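Local coordinates for protein translation initiation factor eIF2B subunit delta (Schizosaccharomyces pombe, PDB 5B04) that forms part of the eIF2B complex, which catalyses the exchange of GDP for GTP on the gamma subunit of initiation factor eIF2, at residues I265-L275 with K292-S301. Numbering follows the deposited sequence.
Sequences IQDGDVILTYL and KKFRVVVVDS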
ATOM      1  N   ILE G 265      24.139  20.884 -15.567  1.00 82.06           N
ATOM      2  CA  ILE G 265      23.257  22.013 -15.831  1.00 76.61           C
ATOM      3  C   ILE G 265      23.435  22.513 -17.261  1.00 71.40           C
ATOM      4  O   ILE G 265      24.556  22.741 -17.717  1.00 79.91           O
ATOM      5  CB  ILE G 265      23.515  23.173 -14.850  1.00 66.27           C
ATOM      6  CG1 ILE G 265      23.294  22.708 -13.409  1.00 71.59           C
ATOM      7  CG2 ILE G 265      22.623  24.361 -15.174  1.00 64.59           C
ATOM      8  CD1 ILE G 265      23.574  23.773 -12.375  1.00 71.13           C
ATOM      9  N   GLN G 266      22.320  22.677 -17.965  1.00 65.94           N
ATOM     10  CA  GLN G 266      22.340  23.134 -19.348  1.00 66.90           C
ATOM     11  C   GLN G 266      21.651  24.489 -19.468  1.00 70.46           C
ATOM     12  O   GLN G 266      20.865  24.868 -18.602  1.00 78.95           O
ATOM     13  CB  GLN G 266      21.667  22.102 -20.253  1.00 64.71           C
ATOM     14  CG  GLN G 266      22.234  20.699 -20.092  1.00 73.57           C
ATOM     15  CD  GLN G 266      21.176  19.621 -20.224  1.00 92.02           C
ATOM     16  OE1 GLN G 266      20.140  19.825 -20.858  1.00 91.84           O
ATOM     17  NE2 GLN G 266      21.431  18.466 -19.618  1.00 83.91           N
ATOM     18  N   ASP G 267      21.951  25.220 -20.537  1.00 75.10           N
ATOM     19  CA  ASP G 267      21.365  26.542 -20.739  1.00 77.89           C
ATOM     20  C   ASP G 267      19.861  26.458 -20.973  1.00 72.43           C
ATOM     21  O   ASP G 267      19.402  25.805 -21.910  1.00 80.41           O
ATOM     22  CB  ASP G 267      22.038  27.259 -21.911  1.00 91.84           C
ATOM     23  CG  ASP G 267      23.376  27.865 -21.533  1.00 99.74           C
ATOM     24  OD1 ASP G 267      23.687  27.912 -20.324  1.00 91.14           O
ATOM     25  OD2 ASP G 267      24.111  28.299 -22.444  1.00104.20           O
ATOM     26  N   GLY G 268      19.100  27.126 -20.113  1.00 64.91           N
ATOM     27  CA  GLY G 268      17.653  27.124 -20.212  1.00 67.33           C
ATOM     28  C   GLY G 268      17.012  26.259 -19.146  1.00 71.96           C
ATOM     29  O   GLY G 268      15.792  26.096 -19.115  1.00 65.61           O
ATOM     30  N   ASP G 269      17.840  25.702 -18.269  1.00 66.06           N
ATOM     31  CA  ASP G 269      17.354  24.841 -17.197  1.00 67.43           C
ATOM     32  C   ASP G 269      16.518  25.608 -16.180  1.00 63.50           C
ATOM     33  O   ASP G 269      16.813  26.756 -15.851  1.00 71.86           O
ATOM     34  CB  ASP G 269      18.522  24.155 -16.483  1.00 72.89           C
ATOM     35  CG  ASP G 269      18.853  22.798 -17.072  1.00 74.03           C
ATOM     36  OD1 ASP G 269      17.988  22.218 -17.762  1.00 73.45           O
ATOM     37  OD2 ASP G 269      19.977  22.305 -16.837  1.00 67.15           O
ATOM     38  N   VAL G 270      15.467  24.958 -15.692  1.00 62.85           N
ATOM     39  CA  VAL G 270      14.695  25.471 -14.571  1.00 65.14           C
ATOM     40  C   VAL G 270      14.876  24.513 -13.400  1.00 60.55           C
ATOM     41  O   VAL G 270      14.262  23.446 -13.354  1.00 55.28           O
ATOM     42  CB  VAL G 270      13.205  25.623 -14.916  1.00 56.05           C
ATOM     43  CG1 VAL G 270      12.431  26.139 -13.715  1.00 55.68           C
ATOM     44  CG2 VAL G 270      13.031  26.556 -16.104  1.00 43.76           C
ATOM     45  N   ILE G 271      15.731  24.900 -12.461  1.00 57.86           N
ATOM     46  CA  ILE G 271      16.190  23.997 -11.414  1.00 44.98           C
ATOM     47  C   ILE G 271      15.445  24.186 -10.096  1.00 44.15           C
ATOM     48  O   ILE G 271      15.279  25.308  -9.619  1.00 54.54           O
ATOM     49  CB  ILE G 271      17.700  24.175 -11.177  1.00 57.64           C
ATOM     50  CG1 ILE G 271      18.469  23.842 -12.456  1.00 65.70           C
ATOM     51  CG2 ILE G 271      18.174  23.311 -10.023  1.00 56.69           C
ATOM     52  CD1 ILE G 271      19.955  24.072 -12.352  1.00 72.13           C
ATOM     53  N   LEU G 272      15.000  23.077  -9.511  1.00 47.12           N
ATOM     54  CA  LEU G 272      14.265  23.115  -8.254  1.00 49.76           C
ATOM     55  C   LEU G 272      15.154  22.727  -7.078  1.00 54.59           C
ATOM     56  O   LEU G 272      15.681  21.616  -7.025  1.00 56.99           O
ATOM     57  CB  LEU G 272      13.046  22.187  -8.322  1.00 47.02           C
ATOM     58  CG  LEU G 272      11.932  22.319  -7.274  1.00 48.98           C
ATOM     59  CD1 LEU G 272      10.644  21.726  -7.816  1.00 51.95           C
ATOM     60  CD2 LEU G 272      12.293  21.650  -5.953  1.00 49.88           C
ATOM     61  N   THR G 273      15.239  23.601  -6.098  1.00 49.98           N
ATOM     62  CA  THR G 273      15.906  23.268  -4.873  1.00 60.96           C
ATOM     63  C   THR G 273      14.921  23.418  -3.765  1.00 58.44           C
ATOM     64  O   THR G 273      14.140  24.324  -3.791  1.00 49.62           O
ATOM     65  CB  THR G 273      17.038  24.219  -4.588  1.00 58.00           C
ATOM     66  OG1 THR G 273      17.542  23.954  -3.282  1.00 60.04           O
ATOM     67  CG2 THR G 273      16.541  25.597  -4.632  1.00 54.94           C
ATOM     68  N   TYR G 274      14.960  22.527  -2.791  1.00 52.88           N
ATOM     69  CA  TYR G 274      14.009  22.560  -1.712  1.00 54.14           C
ATOM     70  C   TYR G 274      14.753  23.051  -0.494  1.00 48.60           C
ATOM     71  O   TYR G 274      15.848  22.657  -0.232  1.00 63.14           O
ATOM     72  CB  TYR G 274      13.338  21.207  -1.632  1.00 40.41           C
ATOM     73  CG  TYR G 274      12.466  20.976  -0.447  1.00 44.10           C
ATOM     74  CD1 TYR G 274      11.489  21.858  -0.093  1.00 59.89           C
ATOM     75  CD2 TYR G 274      12.608  19.864   0.296  1.00 45.52           C
ATOM     76  CE1 TYR G 274      10.692  21.629   0.992  1.00 57.80           C
ATOM     77  CE2 TYR G 274      11.825  19.637   1.379  1.00 51.46           C
ATOM     78  CZ  TYR G 274      10.872  20.521   1.714  1.00 55.92           C
ATOM     79  OH  TYR G 274      10.102  20.256   2.788  1.00 56.77           O
ATOM     80  N   LEU G 275      14.119  23.910   0.271  1.00 54.48           N
ATOM     81  CA  LEU G 275      14.691  24.409   1.491  1.00 57.98           C
ATOM     82  C   LEU G 275      15.994  25.188   1.418  1.00 63.03           C
ATOM     83  O   LEU G 275      16.102  26.098   0.647  1.00 74.07           O
ATOM     84  CB  LEU G 275      14.657  23.267   2.456  1.00 52.04           C
ATOM     85  CG  LEU G 275      13.197  22.930   2.699  1.00 54.00           C
ATOM     86  CD1 LEU G 275      13.057  21.709   3.562  1.00 45.65           C
ATOM     87  CD2 LEU G 275      12.506  24.079   3.369  1.00 62.43           C
ATOM     88  N   LYS G 292      26.271  30.154 -16.657  1.00 79.02           N
ATOM     89  CA  LYS G 292      25.205  29.286 -17.140  1.00 67.48           C
ATOM     90  C   LYS G 292      23.868  30.017 -17.060  1.00 78.76           C
ATOM     91  O   LYS G 292      23.558  30.645 -16.048  1.00 85.11           O
ATOM     92  CB  LYS G 292      25.151  27.988 -16.334  1.00 59.84           C
ATOM     93  CG  LYS G 292      26.403  27.129 -16.440  1.00 68.51           C
ATOM     94  CD  LYS G 292      26.111  25.803 -17.123  1.00 59.38           C
ATOM     95  CE  LYS G 292      27.291  24.852 -17.012  1.00 75.88           C
ATOM     96  NZ  LYS G 292      27.000  23.537 -17.647  1.00 85.32           N
ATOM     97  N   LYS G 293      23.084  29.942 -18.131  1.00 78.88           N
ATOM     98  CA  LYS G 293      21.778  30.589 -18.157  1.00 82.38           C
ATOM     99  C   LYS G 293      20.687  29.658 -17.640  1.00 79.43           C
ATOM    100  O   LYS G 293      20.307  28.695 -18.304  1.00 76.91           O
ATOM    101  CB  LYS G 293      21.432  31.064 -19.569  1.00 90.63           C
ATOM    102  CG  LYS G 293      22.629  31.284 -20.479  1.00 98.41           C
ATOM    103  CD  LYS G 293      22.187  31.365 -21.930  1.00127.25           C
ATOM    104  CE  LYS G 293      21.007  32.314 -22.081  1.00135.70           C
ATOM    105  NZ  LYS G 293      20.775  32.706 -23.496  1.00115.67           N
ATOM    106  N   PHE G 294      20.183  29.964 -16.451  1.00 80.25           N
ATOM    107  CA  PHE G 294      19.162  29.144 -15.815  1.00 69.06           C
ATOM    108  C   PHE G 294      18.411  29.959 -14.775  1.00 68.88           C
ATOM    109  O   PHE G 294      18.843  31.049 -14.400  1.00 87.90           O
ATOM    110  CB  PHE G 294      19.794  27.912 -15.160  1.00 63.97           C
ATOM    111  CG  PHE G 294      20.699  28.241 -14.006  1.00 53.69           C
ATOM    112  CD1 PHE G 294      22.011  28.620 -14.227  1.00 62.76           C
ATOM    113  CD2 PHE G 294      20.237  28.175 -12.703  1.00 59.34           C
ATOM    114  CE1 PHE G 294      22.845  28.929 -13.171  1.00 66.19           C
ATOM    115  CE2 PHE G 294      21.067  28.481 -11.641  1.00 63.80           C
ATOM    116  CZ  PHE G 294      22.373  28.858 -11.876  1.00 51.52           C
ATOM    117  N   ARG G 295      17.283  29.433 -14.312  1.00 58.46           N
ATOM    118  CA  ARG G 295      16.577  30.041 -13.194  1.00 63.45           C
ATOM    119  C   ARG G 295      16.255  28.981 -12.149  1.00 66.22           C
ATOM    120  O   ARG G 295      16.139  27.796 -12.466  1.00 56.81           O
ATOM    121  CB  ARG G 295      15.304  30.751 -13.663  1.00 58.24           C
ATOM    122  CG  ARG G 295      14.291  29.871 -14.372  1.00 60.77           C
ATOM    123  CD  ARG G 295      13.096  30.702 -14.820  1.00 46.11           C
ATOM    124  NE  ARG G 295      12.142  29.935 -15.613  1.00 46.37           N
ATOM    125  CZ  ARG G 295      10.987  29.470 -15.148  1.00 57.22           C
ATOM    126  NH1 ARG G 295      10.641  29.693 -13.887  1.00 44.66           N
ATOM    127  NH2 ARG G 295      10.178  28.782 -15.943  1.00 55.82           N
ATOM    128  N   VAL G 296      16.125  29.413 -10.900  1.00 55.92           N
ATOM    129  CA  VAL G 296      15.936  28.494  -9.786  1.00 48.48           C
ATOM    130  C   VAL G 296      14.521  28.566  -9.221  1.00 50.41           C
ATOM    131  O   VAL G 296      13.972  29.649  -9.033  1.00 56.04           O
ATOM    132  CB  VAL G 296      16.947  28.781  -8.653  1.00 52.77           C
ATOM    133  CG1 VAL G 296      16.706  27.860  -7.466  1.00 45.10           C
ATOM    134  CG2 VAL G 296      18.370  28.637  -9.164  1.00 66.54           C
ATOM    135  N   VAL G 297      13.931  27.404  -8.963  1.00 47.07           N
ATOM    136  CA  VAL G 297      12.659  27.341  -8.258  1.00 36.78           C
ATOM    137  C   VAL G 297      12.887  26.880  -6.825  1.00 43.53           C
ATOM    138  O   VAL G 297      13.340  25.760  -6.589  1.00 57.29           O
ATOM    139  CB  VAL G 297      11.664  26.394  -8.946  1.00 41.78           C
ATOM    140  CG1 VAL G 297      10.433  26.204  -8.076  1.00 43.31           C
ATOM    141  CG2 VAL G 297      11.281  26.932 -10.314  1.00 35.32           C
ATOM    142  N   VAL G 298      12.583  27.752  -5.871  1.00 54.98           N
ATOM    143  CA  VAL G 298      12.764  27.432  -4.462  1.00 43.33           C
ATOM    144  C   VAL G 298      11.448  27.006  -3.825  1.00 48.27           C
ATOM    145  O   VAL G 298      10.486  27.773  -3.790  1.00 52.50           O
ATOM    146  CB  VAL G 298      13.340  28.623  -3.679  1.00 43.95           C
ATOM    147  CG1 VAL G 298      13.401  28.301  -2.194  1.00 46.36           C
ATOM    148  CG2 VAL G 298      14.718  28.989  -4.208  1.00 54.11           C
ATOM    149  N   VAL G 299      11.412  25.775  -3.324  1.00 55.97           N
ATOM    150  CA  VAL G 299      10.235  25.258  -2.641  1.00 47.15           C
ATOM    151  C   VAL G 299      10.438  25.304  -1.132  1.00 45.48           C
ATOM    152  O   VAL G 299      11.402  24.745  -0.611  1.00 43.67           O
ATOM    153  CB  VAL G 299       9.916  23.815  -3.075  1.00 48.21           C
ATOM    154  CG1 VAL G 299       8.760  23.260  -2.264  1.00 47.90           C
ATOM    155  CG2 VAL G 299       9.600  23.767  -4.562  1.00 52.63           C
ATOM    156  N   ASP G 300       9.528  25.975  -0.435  1.00 45.20           N
ATOM    157  CA  ASP G 300       9.637  26.134   1.010  1.00 33.43           C
ATOM    158  C   ASP G 300       8.566  25.324   1.731  1.00 42.42           C
ATOM    159  O   ASP G 300       7.685  24.744   1.096  1.00 46.43           O
ATOM    160  CB  ASP G 300       9.530  27.610   1.392  1.00 50.35           C
ATOM    161  CG  ASP G 300      10.340  27.954   2.624  1.00 61.65           C
ATOM    162  OD1 ASP G 300      10.707  27.028   3.377  1.00 57.16           O
ATOM    163  OD2 ASP G 300      10.615  29.155   2.836  1.00 64.44           O
ATOM    164  N   SER G 301       8.646  25.284   3.059  1.00 40.67           N
ATOM    165  CA  SER G 301       7.670  24.554   3.860  1.00 38.71           C
ATOM    166  C   SER G 301       7.588  25.078   5.292  1.00 47.88           C
ATOM    167  O   SER G 301       8.496  25.757   5.771  1.00 54.96           O
ATOM    168  CB  SER G 301       8.002  23.061   3.874  1.00 55.18           C
ATOM    169  OG  SER G 301       7.069  22.344   4.664  1.00 76.08           O
TER
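Two neighbouring parallel strands of a beta-alpha-beta unit pair here, Asp269-Tyr274 with Phe294-Asp300, joined by the crossover helix 278-289. Backbone bonds alternate between the strands: Ile271 N donates to Arg295 O (2.9 Å), Ile271 O accepts Val297 N, and Leu275 N closes the series on Val299 O. Val270, Leu272 and Tyr274 share one face with Arg295, Val297 and Val299. There Val270 CG1 lies 3.9 Å above the guanidinium plane of Arg295, whose far end forms a salt bridge with Glu335, while Val299 CG2 meets Leu272 CD2 at 3.7 Å. On the other face, Phe294 touches Ile271 CD1 through CD2 and packs against Leu284 and Ala287 of the crossover helix, as expected where a Rossmann-like sheet is covered by its own connection. Tyr274 has CG anti to the backbone N (chi1 171°), which brings the CD1 edge of the ring to Val299 O and leaves Leu275 CG over one face, while Val299 CG1 meets CD1 from the other side. An alanine here is likely to open a gap beside Val299 CG1, Leu275 CG and Ser301 CB, the last 3.7 Å from Tyr274 OH. Ala268 of the eIF2B beta subunit also packs there. At the N-terminal end of the pair, a type II turn from Gln266 to Asp269 is tied to 292-301: Gly268 N binds Lys293 O, and Asp267 OD1 takes Lys293 N (3.0 Å) from above its carboxylate plane.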